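Local coordinates for protein Emp47p (form2) (Saccharomyces cerevisiae, PDB 2A6Z) that acts as a cargo receptor with a lectin-type carbohydrate recognition domain in glycoprotein secretion and is required for exit of Emp46p from the endoplasmic reticulum, at residues A[61-66]-A[84-89]; A[115-120]-A[137-142]; A[161-164]-A[168-171]; A[170-175]-A[180-185]. All coordinates share one frame; numbering follows the deposited sequence.

The four contacts sample a legume-lectin-like beta sandwich from its interior to its surface. Contact 1 is wholly buried and joins the two sheets face to face through aromatic rings and a thioether, with no hydrogen bond. Contacts 3 and 4 lie within one sheet: they share Leu170 and Leu171 on strand 170-175, which pairs with 153-164 in contact 3 and with 178-183 in contact 4, and both combine backbone bonds with an apolar inner face and a more polar outer one that carries a water. Contact 3 also touches contact 1, because strands 63-72 and 153-164 are neighbours. Contact 2, about 22 Å from contact 1 between centres, is surface packing of a loop on a helical turn.

Contact 1: A[61-66]-A[84-89]; sequences DSFTME and FWFVQD
Phe63 and Phe86 meet between the two sheets of the sandwich, reaching toward each other from opposite sides. Their rings form an offset stack, with centroids 4.7 Å apart and planes inclined by 29°. The touch is concentrated at the far ends of the rings: CZ of Phe63 lies over one face of Phe86, displaced toward the rim, and approaches Phe86 CZ to 3.4 Å. The two backbones stay far apart, CA of Met65 and CA of Phe86 being 9.6 Å from each other, so long flat side chains are what can bridge the gap. CG of Phe86 stands anti to the backbone N (chi1 178°), which carries the ring across the gap to Phe63.

A second interaction is of the Met-aromatic kind. In the conformer described, one of two modelled, Met65 SD comes within 4.0 Å of Phe86 CD1, approaching the ring obliquely, while the bend at chi3 (-58°) leaves CE 4.1 Å from Phe86 CB. The same methyl sits at the edge of the Phe63 ring, in its plane. A flexible, polarisable thioether suits this place, since it can adapt to both rings.

Around this buried apolar contact the packing continues. Phe86 also stacks on Tyr193 and meets Phe188 edge-to-face, whereas strand 63-72 is held between strands 153-164 and 210-220, and strand 81-88 lies beside 192-200 in the opposing sheet.

Contact 2: A[115-120]-A[137-142]; sequences NGPLGP and KIYDQS
Gly116 sets its CA over the ring of Tyr139, and this CH-pi contact dominates the meeting of loop and helical turn. The CA sits 3.4 Å from the ring centroid and only 7° off the ring normal, almost exactly over the centre. Glycine suits the spot because the ring lies too close to leave room for a side chain. The ring's other face is covered by Ile138 CG2, from the residue just before, so the phenol is held between backbone and methyl.

Apolar packing adds to this at the root of the tyrosine, where Pro117 CD rests 3.7 Å from Tyr139 CB. At the far end Asn115 CB makes a van der Waals contact with Tyr139 OH at 3.4 Å. The hydroxyl's polar needs are met outside both segments: it is hydrogen-bonded to Asp113 OD2, which also accepts from the backbone N of Asn115 and thus ties ring and loop to one carboxylate.

Within the loop, Gly119 N donates to Gly116 O at 3.2 Å, closing a type I beta turn with Pro117 and Leu118 at its corners. This is a connection between antiparallel strands 108-113 and 121-128 of a beta sandwich, packed at the surface against the weakly bonded helical turn 138-141.

Contact 3: A[161-164]-A[168-171]; sequences VTYD and DNLL
Tyr163 and Leu171 face each other as a non-hydrogen-bonded antiparallel pair, their side chains on the buried face of the sheet. Leu171 CB lies at the edge of the tyrosine ring, 4.1 Å from Tyr163 CD1, and the two side chains cross at about a right angle. Leu171 CD1 packs 4.0 Å from Val161 CG1, branch alongside branch. With CG anti to the backbone N (chi1 -175°), the tyrosine runs beside Asn169, carrying its hydroxyl to the backbone N of Phe188, which it hydrogen-bonds. A residue both aromatic and polar-tipped suits this border of the core.

Asp164 and Leu170 form the adjoining hydrogen-bonded pair on the opposite, more exposed face. Asp164 N donates to Leu170 O at 2.9 Å, while the return bond from Leu170 N to Asp164 O is longer, 3.2 Å. Solvent enters on this side: a water donates a hydrogen bond to Leu170 O and also bonds Thr162 OG1, 2.8 Å from the water oxygen, linking the strands. Asp164 itself turns OD1 to the backbone N of Glu166 in the connecting loop.

Asn169, with positive phi (64°), and Leu170 both face Asp164: a G1 beta bulge, here at the turn of the 153-164/170-175 hairpin.

Contact 4: A[170-175]-A[180-185]; sequences LLKVQV and CFQTRK
Phe181 takes the position between its backbone N and carbonyl carbon (chi1 66°), which folds the ring back toward strand 170-175; Val173 has CG1 anti to its N (chi1 174°), which leaves CG2 beside the backbone N, 3.4 Å from Phe181 CZ. Val173 CB lies over the ring face in a CH-pi contact. A branched aliphatic side chain and a flat ring fit closely on this inner face, where Leu122 and Leu110 of the opposing sheet touch both.

On the outer face, Lys172 and Gln182 run side by side, and one water accepts from Lys172 NZ and donates to Gln182 OE1, each at 2.9 Å. Nearby, Leu170 CD1 sits 3.9 Å above the guanidinium plane of Arg184, whose NH2 forms a salt bridge with Asp167.

Antiparallel backbone bonds join the strands, Leu171 N giving to Thr183 O at 2.8 Å. Cys180 and Phe181 both face Val173 in a classic beta bulge, so Val173 O accepts from Cys180 N (2.8 Å) and Phe181 N (3.2 Å). The disulfide from Cys180 to Cys146 adds a covalent link between the edge strands of the two sheets, 178-183 and 144-147, at an edge that also relies on hydrogen bonds, packing and a salt bridge.

Contact 1: A[61-66]-A[84-89]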
loop_
_atom_site.group_PDB
_atom_site.type_symbol
_atom_site.label_atom_id
_atom_site.label_comp_id
_atom_site.label_asym_id
_atom_site.label_seq_id
_atom_site.Cartn_x
_atom_site.Cartn_y
_atom_site.Cartn_z
ATOM N N ASP A 61 9.234 -8.265 15.682
ATOM C CA ASP A 61 10.360 -7.350 15.790
ATOM C C ASP A 61 10.213 -6.266 14.693
ATOM O O ASP A 61 9.342 -6.371 13.833
ATOM C CB ASP A 61 11.688 -8.108 15.576
ATOM C CG ASP A 61 12.078 -9.103 16.649
ATOM O OD1 ASP A 61 11.930 -10.339 16.501
ATOM O OD2 ASP A 61 12.512 -8.573 17.688
ATOM N N SER A 62 11.084 -5.286 14.780
ATOM C CA SER A 62 11.028 -4.132 13.873
ATOM C C SER A 62 11.125 -4.559 12.427
ATOM O O SER A 62 11.752 -5.569 12.064
ATOM C CB SER A 62 12.193 -3.210 14.222
ATOM O OG SER A 62 12.077 -2.835 15.580
ATOM N N PHE A 63 10.546 -3.706 11.535
ATOM C CA PHE A 63 10.588 -4.036 10.110
ATOM C C PHE A 63 10.442 -2.746 9.303
ATOM O O PHE A 63 10.036 -1.720 9.779
ATOM C CB PHE A 63 9.452 -5.038 9.741
ATOM C CG PHE A 63 8.062 -4.474 9.818
ATOM C CD1 PHE A 63 7.463 -3.911 8.683
ATOM C CD2 PHE A 63 7.364 -4.491 10.997
ATOM C CE1 PHE A 63 6.218 -3.372 8.763
ATOM C CE2 PHE A 63 6.081 -3.935 11.090
ATOM C CZ PHE A 63 5.514 -3.352 9.973
ATOM N N THR A 64 10.747 -2.935 7.998
ATOM C CA THR A 64 10.612 -1.895 6.999
ATOM C C THR A 64 9.905 -2.510 5.781
ATOM O O THR A 64 10.239 -3.642 5.357
ATOM C CB THR A 64 11.968 -1.423 6.522
ATOM O OG1 THR A 64 12.705 -0.911 7.632
ATOM C CG2 THR A 64 11.891 -0.321 5.487
ATOM N N MET A 65 8.974 -1.766 5.187
ATOM C CA MET A 65 8.375 -2.086 3.907
ATOM C C MET A 65 8.603 -0.908 2.967
ATOM O O MET A 65 8.183 0.217 3.300
ATOM C CB MET A 65 6.906 -2.324 4.053
ATOM C CG MET A 65 6.313 -3.383 4.936
ATOM S SD MET A 65 4.543 -3.541 5.314
ATOM C CE MET A 65 4.233 -1.923 6.030
ATOM N N GLU A 66 9.201 -1.134 1.793
ATOM C CA GLU A 66 9.406 -0.086 0.798
ATOM C C GLU A 66 8.662 -0.460 -0.454
ATOM O O GLU A 66 8.981 -1.481 -1.106
ATOM C CB GLU A 66 10.885 0.090 0.486
ATOM C CG GLU A 66 11.719 0.550 1.646
ATOM C CD GLU A 66 13.172 0.714 1.448
ATOM O OE1 GLU A 66 13.668 0.416 0.330
ATOM O OE2 GLU A 66 13.861 1.155 2.385
ATOM N N PHE A 84 -2.077 0.610 0.486
ATOM C CA PHE A 84 -1.020 -0.297 0.940
ATOM C C PHE A 84 -1.402 -0.787 2.324
ATOM O O PHE A 84 -1.744 0.018 3.180
ATOM C CB PHE A 84 0.345 0.412 0.970
ATOM C CG PHE A 84 0.710 1.045 -0.345
ATOM C CD1 PHE A 84 1.469 0.364 -1.276
ATOM C CD2 PHE A 84 0.311 2.355 -0.656
ATOM C CE1 PHE A 84 1.811 0.931 -2.484
ATOM C CE2 PHE A 84 0.601 2.919 -1.875
ATOM C CZ PHE A 84 1.380 2.195 -2.788
ATOM N N TRP A 85 -1.363 -2.106 2.514
ATOM C CA TRP A 85 -1.984 -2.713 3.679
ATOM C C TRP A 85 -0.974 -3.451 4.568
ATOM O O TRP A 85 -0.043 -4.082 4.046
ATOM C CB TRP A 85 -3.024 -3.743 3.232
ATOM C CG TRP A 85 -4.100 -3.176 2.349
ATOM C CD1 TRP A 85 -4.082 -3.134 0.975
ATOM C CD2 TRP A 85 -5.340 -2.581 2.770
ATOM N NE1 TRP A 85 -5.258 -2.542 0.503
ATOM C CE2 TRP A 85 -6.028 -2.218 1.583
ATOM C CE3 TRP A 85 -5.939 -2.345 4.020
ATOM C CZ2 TRP A 85 -7.306 -1.609 1.609
ATOM C CZ3 TRP A 85 -7.191 -1.761 4.030
ATOM C CH2 TRP A 85 -7.865 -1.394 2.843
ATOM N N PHE A 86 -1.231 -3.414 5.848
ATOM C CA PHE A 86 -0.523 -4.215 6.846
ATOM C C PHE A 86 -1.585 -4.611 7.892
ATOM O O PHE A 86 -1.876 -3.830 8.775
ATOM C CB PHE A 86 0.636 -3.393 7.428
ATOM C CG PHE A 86 1.406 -4.136 8.527
ATOM C CD1 PHE A 86 2.287 -5.151 8.142
ATOM C CD2 PHE A 86 1.265 -3.833 9.883
ATOM C CE1 PHE A 86 3.026 -5.861 9.094
ATOM C CE2 PHE A 86 1.997 -4.513 10.810
ATOM C CZ PHE A 86 2.893 -5.521 10.417
ATOM N N VAL A 87 -2.183 -5.786 7.691
ATOM C CA VAL A 87 -3.430 -6.089 8.407
ATOM C C VAL A 87 -3.447 -7.558 8.918
ATOM O O VAL A 87 -2.975 -8.460 8.221
ATOM C CB VAL A 87 -4.696 -5.840 7.541
ATOM C CG1 VAL A 87 -4.756 -4.359 7.094
ATOM C CG2 VAL A 87 -4.759 -6.719 6.312
ATOM N N GLN A 88 -4.012 -7.749 10.085
ATOM C CA GLN A 88 -4.036 -9.120 10.654
ATOM C C GLN A 88 -5.153 -9.921 10.029
ATOM O O GLN A 88 -6.304 -9.517 10.040
ATOM C CB GLN A 88 -4.295 -9.047 12.150
ATOM C CG GLN A 88 -3.302 -8.408 13.020
ATOM C CD GLN A 88 -3.857 -8.322 14.451
ATOM O OE1 GLN A 88 -4.180 -9.352 15.055
ATOM N NE2 GLN A 88 -3.971 -7.086 14.933
ATOM N N ASP A 89 -4.814 -11.095 9.494
ATOM C CA ASP A 89 -5.815 -12.034 8.971
ATOM C C ASP A 89 -5.095 -13.394 8.834
ATOM O O ASP A 89 -3.873 -13.439 8.777
ATOM C CB ASP A 89 -6.372 -11.553 7.660
ATOM C CG ASP A 89 -7.755 -12.045 7.303
ATOM O OD1 ASP A 89 -8.086 -13.152 7.768
ATOM O OD2 ASP A 89 -8.490 -11.332 6.621
#

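Contact 2: A[115-120]-A[137-142]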
loop_
_atom_site.group_PDB
_atom_site.type_symbol
_atom_site.label_atom_id
_atom_site.label_comp_id
_atom_site.label_asym_id
_atom_site.label_seq_id
_atom_site.Cartn_x
_atom_site.Cartn_y
_atom_site.Cartn_z
ATOM N N ASN A 115 -9.082 12.637 -3.656
ATOM C CA ASN A 115 -10.495 13.023 -3.553
ATOM C C ASN A 115 -10.861 13.717 -2.250
ATOM O O ASN A 115 -12.036 14.069 -2.099
ATOM C CB ASN A 115 -11.373 11.776 -3.757
ATOM C CG ASN A 115 -12.742 12.139 -4.353
ATOM O OD1 ASN A 115 -12.874 13.069 -5.151
ATOM N ND2 ASN A 115 -13.720 11.369 -3.967
ATOM N N GLY A 116 -9.911 13.884 -1.334
ATOM C CA GLY A 116 -10.188 14.513 -0.072
ATOM C C GLY A 116 -9.942 16.026 -0.129
ATOM O O GLY A 116 -9.569 16.591 -1.146
ATOM N N PRO A 117 -10.165 16.671 1.003
ATOM C CA PRO A 117 -10.215 18.157 1.058
ATOM C C PRO A 117 -8.874 18.809 0.915
ATOM O O PRO A 117 -8.838 20.040 0.749
ATOM C CB PRO A 117 -10.857 18.454 2.409
ATOM C CG PRO A 117 -10.673 17.248 3.221
ATOM C CD PRO A 117 -10.584 16.054 2.287
ATOM N N LEU A 118 -7.780 18.057 0.968
ATOM C CA LEU A 118 -6.414 18.627 0.903
ATOM C C LEU A 118 -5.791 18.350 -0.466
ATOM O O LEU A 118 -4.640 18.736 -0.663
ATOM C CB LEU A 118 -5.489 18.066 1.979
ATOM C CG LEU A 118 -6.054 18.127 3.417
ATOM C CD1 LEU A 118 -5.001 17.577 4.338
ATOM C CD2 LEU A 118 -6.579 19.497 3.781
ATOM N N GLY A 119 -6.532 17.692 -1.386
ATOM C CA GLY A 119 -5.922 17.300 -2.656
ATOM C C GLY A 119 -5.054 16.060 -2.490
ATOM O O GLY A 119 -5.282 15.266 -1.558
ATOM N N PRO A 120 -4.085 15.832 -3.390
ATOM C CA PRO A 120 -3.274 14.584 -3.360
ATOM C C PRO A 120 -2.552 14.432 -2.035
ATOM O O PRO A 120 -1.756 15.307 -1.612
ATOM C CB PRO A 120 -2.335 14.777 -4.533
ATOM C CG PRO A 120 -3.023 15.745 -5.447
ATOM C CD PRO A 120 -3.758 16.698 -4.524
ATOM N N LYS A 137 -16.247 9.213 6.108
ATOM C CA LYS A 137 -15.476 9.959 7.080
ATOM C C LYS A 137 -13.957 9.725 6.969
ATOM O O LYS A 137 -13.211 10.116 7.865
ATOM C CB LYS A 137 -15.949 9.634 8.499
ATOM C CG LYS A 137 -17.454 9.974 8.661
ATOM C CD LYS A 137 -17.870 9.660 10.101
ATOM C CE LYS A 137 -19.298 9.963 10.481
ATOM N NZ LYS A 137 -19.860 11.204 9.941
ATOM N N ILE A 138 -13.538 9.047 5.881
ATOM C CA ILE A 138 -12.134 8.601 5.855
ATOM C C ILE A 138 -11.152 9.757 6.011
ATOM O O ILE A 138 -10.157 9.583 6.714
ATOM C CB ILE A 138 -11.920 7.802 4.560
ATOM C CG1 ILE A 138 -10.615 6.997 4.608
ATOM C CG2 ILE A 138 -12.060 8.618 3.266
ATOM C CD1 ILE A 138 -10.612 5.879 3.556
ATOM N N TYR A 139 -11.422 10.908 5.384
ATOM C CA TYR A 139 -10.415 11.973 5.455
ATOM C C TYR A 139 -10.319 12.579 6.859
ATOM O O TYR A 139 -9.228 12.900 7.347
ATOM C CB TYR A 139 -10.689 13.065 4.384
ATOM C CG TYR A 139 -10.743 12.398 3.007
ATOM C CD1 TYR A 139 -9.608 11.773 2.459
ATOM C CD2 TYR A 139 -11.938 12.338 2.270
ATOM C CE1 TYR A 139 -9.649 11.155 1.224
ATOM C CE2 TYR A 139 -11.972 11.706 1.053
ATOM C CZ TYR A 139 -10.834 11.110 0.539
ATOM O OH TYR A 139 -10.925 10.490 -0.685
ATOM N N ASP A 140 -11.465 12.689 7.516
ATOM C CA ASP A 140 -11.428 13.199 8.908
ATOM C C ASP A 140 -10.824 12.182 9.851
ATOM O O ASP A 140 -10.277 12.576 10.924
ATOM C CB ASP A 140 -12.828 13.536 9.341
ATOM C CG ASP A 140 -12.957 14.823 10.052
ATOM O OD1 ASP A 140 -14.045 15.366 10.240
ATOM O OD2 ASP A 140 -11.879 15.177 10.573
ATOM N N GLN A 141 -10.886 10.900 9.492
ATOM C CA GLN A 141 -10.439 9.817 10.384
ATOM C C GLN A 141 -8.986 9.435 10.149
ATOM O O GLN A 141 -8.469 8.648 10.942
ATOM C CB GLN A 141 -11.366 8.582 10.255
ATOM C CG GLN A 141 -12.760 8.985 10.788
ATOM C CD GLN A 141 -13.800 7.999 11.122
ATOM O OE1 GLN A 141 -13.678 6.957 10.500
ATOM N NE2 GLN A 141 -14.747 8.330 12.012
ATOM N N SER A 142 -8.283 10.011 9.161
ATOM C CA SER A 142 -6.829 9.724 9.039
ATOM C C SER A 142 -6.154 10.044 10.353
ATOM O O SER A 142 -6.390 11.122 10.924
ATOM C CB SER A 142 -6.239 10.612 7.955
ATOM O OG SER A 142 -6.958 10.523 6.743
#

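Contact 3: A[161-164]-A[168-171]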
loop_
_atom_site.group_PDB
_atom_site.type_symbol
_atom_site.label_atom_id
_atom_site.label_comp_id
_atom_site.label_asym_id
_atom_site.label_seq_id
_atom_site.Cartn_x
_atom_site.Cartn_y
_atom_site.Cartn_z
ATOM N N VAL A 161 7.962 2.511 4.837
ATOM C CA VAL A 161 7.246 2.363 6.100
ATOM C C VAL A 161 8.164 1.652 7.065
ATOM O O VAL A 161 8.675 0.562 6.766
ATOM C CB VAL A 161 5.967 1.505 5.920
ATOM C CG1 VAL A 161 5.150 1.517 7.213
ATOM C CG2 VAL A 161 5.184 1.985 4.726
ATOM N N THR A 162 8.399 2.254 8.241
ATOM C CA THR A 162 9.229 1.629 9.246
ATOM C C THR A 162 8.462 1.555 10.546
ATOM O O THR A 162 7.702 2.437 10.911
ATOM C CB THR A 162 10.555 2.404 9.470
ATOM O OG1 THR A 162 10.292 3.787 9.709
ATOM C CG2 THR A 162 11.489 2.263 8.266
ATOM N N TYR A 163 8.689 0.433 11.272
ATOM C CA TYR A 163 8.087 0.237 12.575
ATOM C C TYR A 163 9.213 -0.236 13.521
ATOM O O TYR A 163 9.778 -1.318 13.310
ATOM C CB TYR A 163 6.946 -0.791 12.518
ATOM C CG TYR A 163 6.231 -0.926 13.844
ATOM C CD1 TYR A 163 5.570 0.154 14.438
ATOM C CD2 TYR A 163 6.202 -2.141 14.526
ATOM C CE1 TYR A 163 4.912 0.060 15.650
ATOM C CE2 TYR A 163 5.531 -2.244 15.731
ATOM C CZ TYR A 163 4.908 -1.172 16.313
ATOM O OH TYR A 163 4.208 -1.253 17.487
ATOM N N ASP A 164 9.548 0.633 14.460
ATOM C CA ASP A 164 10.767 0.486 15.233
ATOM C C ASP A 164 10.471 0.247 16.703
ATOM O O ASP A 164 10.210 1.182 17.489
ATOM C CB ASP A 164 11.652 1.751 15.072
ATOM C CG ASP A 164 13.064 1.533 15.627
ATOM O OD1 ASP A 164 13.311 0.466 16.233
ATOM O OD2 ASP A 164 13.880 2.437 15.430
ATOM N N ASP A 168 10.708 2.996 20.872
ATOM C CA ASP A 168 9.400 3.183 21.552
ATOM C C ASP A 168 8.244 3.130 20.569
ATOM O O ASP A 168 7.298 3.924 20.609
ATOM C CB ASP A 168 9.439 4.503 22.369
ATOM C CG ASP A 168 10.417 4.342 23.509
ATOM O OD1 ASP A 168 10.234 3.443 24.363
ATOM O OD2 ASP A 168 11.431 5.055 23.597
ATOM N N ASN A 169 8.258 2.106 19.681
ATOM C CA ASN A 169 7.176 1.780 18.792
ATOM C C ASN A 169 6.945 2.930 17.780
ATOM O O ASN A 169 5.802 3.309 17.559
ATOM C CB ASN A 169 5.845 1.485 19.529
ATOM C CG ASN A 169 6.090 0.638 20.734
ATOM O OD1 ASN A 169 6.608 -0.503 20.617
ATOM N ND2 ASN A 169 5.664 1.153 21.875
ATOM N N LEU A 170 8.028 3.442 17.202
ATOM C CA LEU A 170 7.866 4.526 16.217
ATOM C C LEU A 170 7.415 3.928 14.875
ATOM O O LEU A 170 8.122 3.108 14.258
ATOM C CB LEU A 170 9.213 5.236 16.037
ATOM C CG LEU A 170 9.134 6.470 15.089
ATOM C CD1 LEU A 170 8.256 7.543 15.702
ATOM C CD2 LEU A 170 10.525 6.992 14.819
ATOM N N LEU A 171 6.268 4.391 14.407
ATOM C CA LEU A 171 5.740 4.091 13.050
ATOM C C LEU A 171 6.012 5.341 12.215
ATOM O O LEU A 171 5.538 6.418 12.586
ATOM C CB LEU A 171 4.260 3.798 13.130
ATOM C CG LEU A 171 3.552 3.634 11.801
ATOM C CD1 LEU A 171 4.098 2.405 11.020
ATOM C CD2 LEU A 171 2.045 3.473 12.020
HETATM O O HOH W 1 10.155 3.959 12.478
#

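Contact 4: A[170-175]-A[180-185]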
loop_
_atom_site.group_PDB
_atom_site.type_symbol
_atom_site.label_atom_id
_atom_site.label_comp_id
_atom_site.label_asym_id
_atom_site.label_seq_id
_atom_site.Cartn_x
_atom_site.Cartn_y
_atom_site.Cartn_z
ATOM N N LEU A 170 8.028 3.442 17.202
ATOM C CA LEU A 170 7.866 4.526 16.217
ATOM C C LEU A 170 7.415 3.928 14.875
ATOM O O LEU A 170 8.122 3.108 14.258
ATOM C CB LEU A 170 9.213 5.236 16.037
ATOM C CG LEU A 170 9.134 6.470 15.089
ATOM C CD1 LEU A 170 8.256 7.543 15.702
ATOM C CD2 LEU A 170 10.525 6.992 14.819
ATOM N N LEU A 171 6.268 4.391 14.407
ATOM C CA LEU A 171 5.740 4.091 13.050
ATOM C C LEU A 171 6.012 5.341 12.215
ATOM O O LEU A 171 5.538 6.418 12.586
ATOM C CB LEU A 171 4.260 3.798 13.130
ATOM C CG LEU A 171 3.552 3.634 11.801
ATOM C CD1 LEU A 171 4.098 2.405 11.020
ATOM C CD2 LEU A 171 2.045 3.473 12.020
ATOM N N LYS A 172 6.741 5.181 11.129
ATOM C CA LYS A 172 7.102 6.313 10.292
ATOM C C LYS A 172 6.860 5.929 8.839
ATOM O O LYS A 172 7.096 4.791 8.427
ATOM C CB LYS A 172 8.564 6.700 10.522
ATOM C CG LYS A 172 9.050 7.872 9.674
ATOM C CD LYS A 172 10.338 8.433 10.185
ATOM C CE LYS A 172 11.462 7.529 9.939
ATOM N NZ LYS A 172 12.668 8.253 10.440
ATOM N N VAL A 173 6.385 6.921 8.084
ATOM C CA VAL A 173 6.272 6.798 6.648
ATOM C C VAL A 173 7.094 7.937 6.010
ATOM O O VAL A 173 6.920 9.090 6.385
ATOM C CB VAL A 173 4.809 6.858 6.191
ATOM C CG1 VAL A 173 4.711 6.879 4.672
ATOM C CG2 VAL A 173 4.040 5.683 6.791
ATOM N N GLN A 174 7.949 7.552 5.069
ATOM C CA GLN A 174 8.706 8.487 4.232
ATOM C C GLN A 174 8.244 8.332 2.795
ATOM O O GLN A 174 7.849 7.243 2.370
ATOM C CB GLN A 174 10.198 8.170 4.317
ATOM C CG GLN A 174 10.785 8.429 5.728
ATOM C CD GLN A 174 12.096 7.656 5.882
ATOM O OE1 GLN A 174 12.056 6.453 6.083
ATOM N NE2 GLN A 174 13.210 8.299 5.738
ATOM N N VAL A 175 8.302 9.440 2.050
ATOM C CA VAL A 175 8.054 9.441 0.621
ATOM C C VAL A 175 9.307 10.009 -0.025
ATOM O O VAL A 175 9.732 11.138 0.271
ATOM C CB VAL A 175 6.826 10.328 0.276
ATOM C CG1 VAL A 175 6.688 10.461 -1.240
ATOM C CG2 VAL A 175 5.563 9.777 0.928
ATOM N N CYS A 180 6.916 11.801 5.838
ATOM C CA CYS A 180 5.523 12.123 5.612
ATOM C C CYS A 180 4.804 12.288 6.954
ATOM O O CYS A 180 4.230 13.330 7.239
ATOM C CB CYS A 180 4.900 11.027 4.751
ATOM S SG CYS A 180 3.109 11.151 4.470
ATOM N N PHE A 181 4.931 11.238 7.796
ATOM C CA PHE A 181 4.390 11.338 9.141
ATOM C C PHE A 181 5.146 10.341 10.029
ATOM O O PHE A 181 5.746 9.402 9.560
ATOM C CB PHE A 181 2.872 11.118 9.185
ATOM C CG PHE A 181 2.369 9.707 8.817
ATOM C CD1 PHE A 181 2.493 8.627 9.689
ATOM C CD2 PHE A 181 1.714 9.508 7.609
ATOM C CE1 PHE A 181 1.987 7.380 9.404
ATOM C CE2 PHE A 181 1.179 8.209 7.293
ATOM C CZ PHE A 181 1.317 7.196 8.236
ATOM N N GLN A 182 5.005 10.555 11.336
ATOM C CA GLN A 182 5.469 9.543 12.299
ATOM C C GLN A 182 4.634 9.629 13.556
ATOM O O GLN A 182 4.068 10.681 13.889
ATOM C CB GLN A 182 6.960 9.693 12.628
ATOM C CG GLN A 182 7.306 10.942 13.418
ATOM C CD GLN A 182 8.779 10.997 13.761
ATOM O OE1 GLN A 182 9.610 10.923 12.878
ATOM N NE2 GLN A 182 9.053 11.139 15.059
ATOM N N THR A 183 4.598 8.522 14.298
ATOM C CA THR A 183 3.827 8.481 15.557
ATOM C C THR A 183 4.335 7.334 16.408
ATOM O O THR A 183 4.871 6.345 15.904
ATOM C CB THR A 183 2.329 8.289 15.253
ATOM O OG1 THR A 183 1.579 8.371 16.505
ATOM C CG2 THR A 183 1.998 6.931 14.624
ATOM N N ARG A 184 4.102 7.450 17.719
ATOM C CA ARG A 184 4.330 6.381 18.675
ATOM C C ARG A 184 2.994 5.955 19.306
ATOM O O ARG A 184 2.969 5.191 20.277
ATOM C CB ARG A 184 5.323 6.801 19.772
ATOM C CG ARG A 184 6.735 6.896 19.188
ATOM C CD ARG A 184 7.780 7.217 20.242
ATOM N NE ARG A 184 9.138 7.270 19.731
ATOM C CZ ARG A 184 9.700 8.374 19.242
ATOM N NH1 ARG A 184 8.988 9.471 19.156
ATOM N NH2 ARG A 184 10.957 8.366 18.789
ATOM N N LYS A 185 1.863 6.362 18.725
ATOM C CA LYS A 185 0.570 6.031 19.327
ATOM C C LYS A 185 0.044 4.668 18.897
ATOM O O LYS A 185 -0.965 4.232 19.446
ATOM C CB LYS A 185 -0.482 7.098 19.013
ATOM C CG LYS A 185 -0.181 8.435 19.654
ATOM C CD LYS A 185 -1.065 9.547 19.128
ATOM C CE LYS A 185 -2.432 9.764 19.708
ATOM N NZ LYS A 185 -2.985 10.909 18.903
HETATM O O HOH W 2 12.246 9.665 12.924
#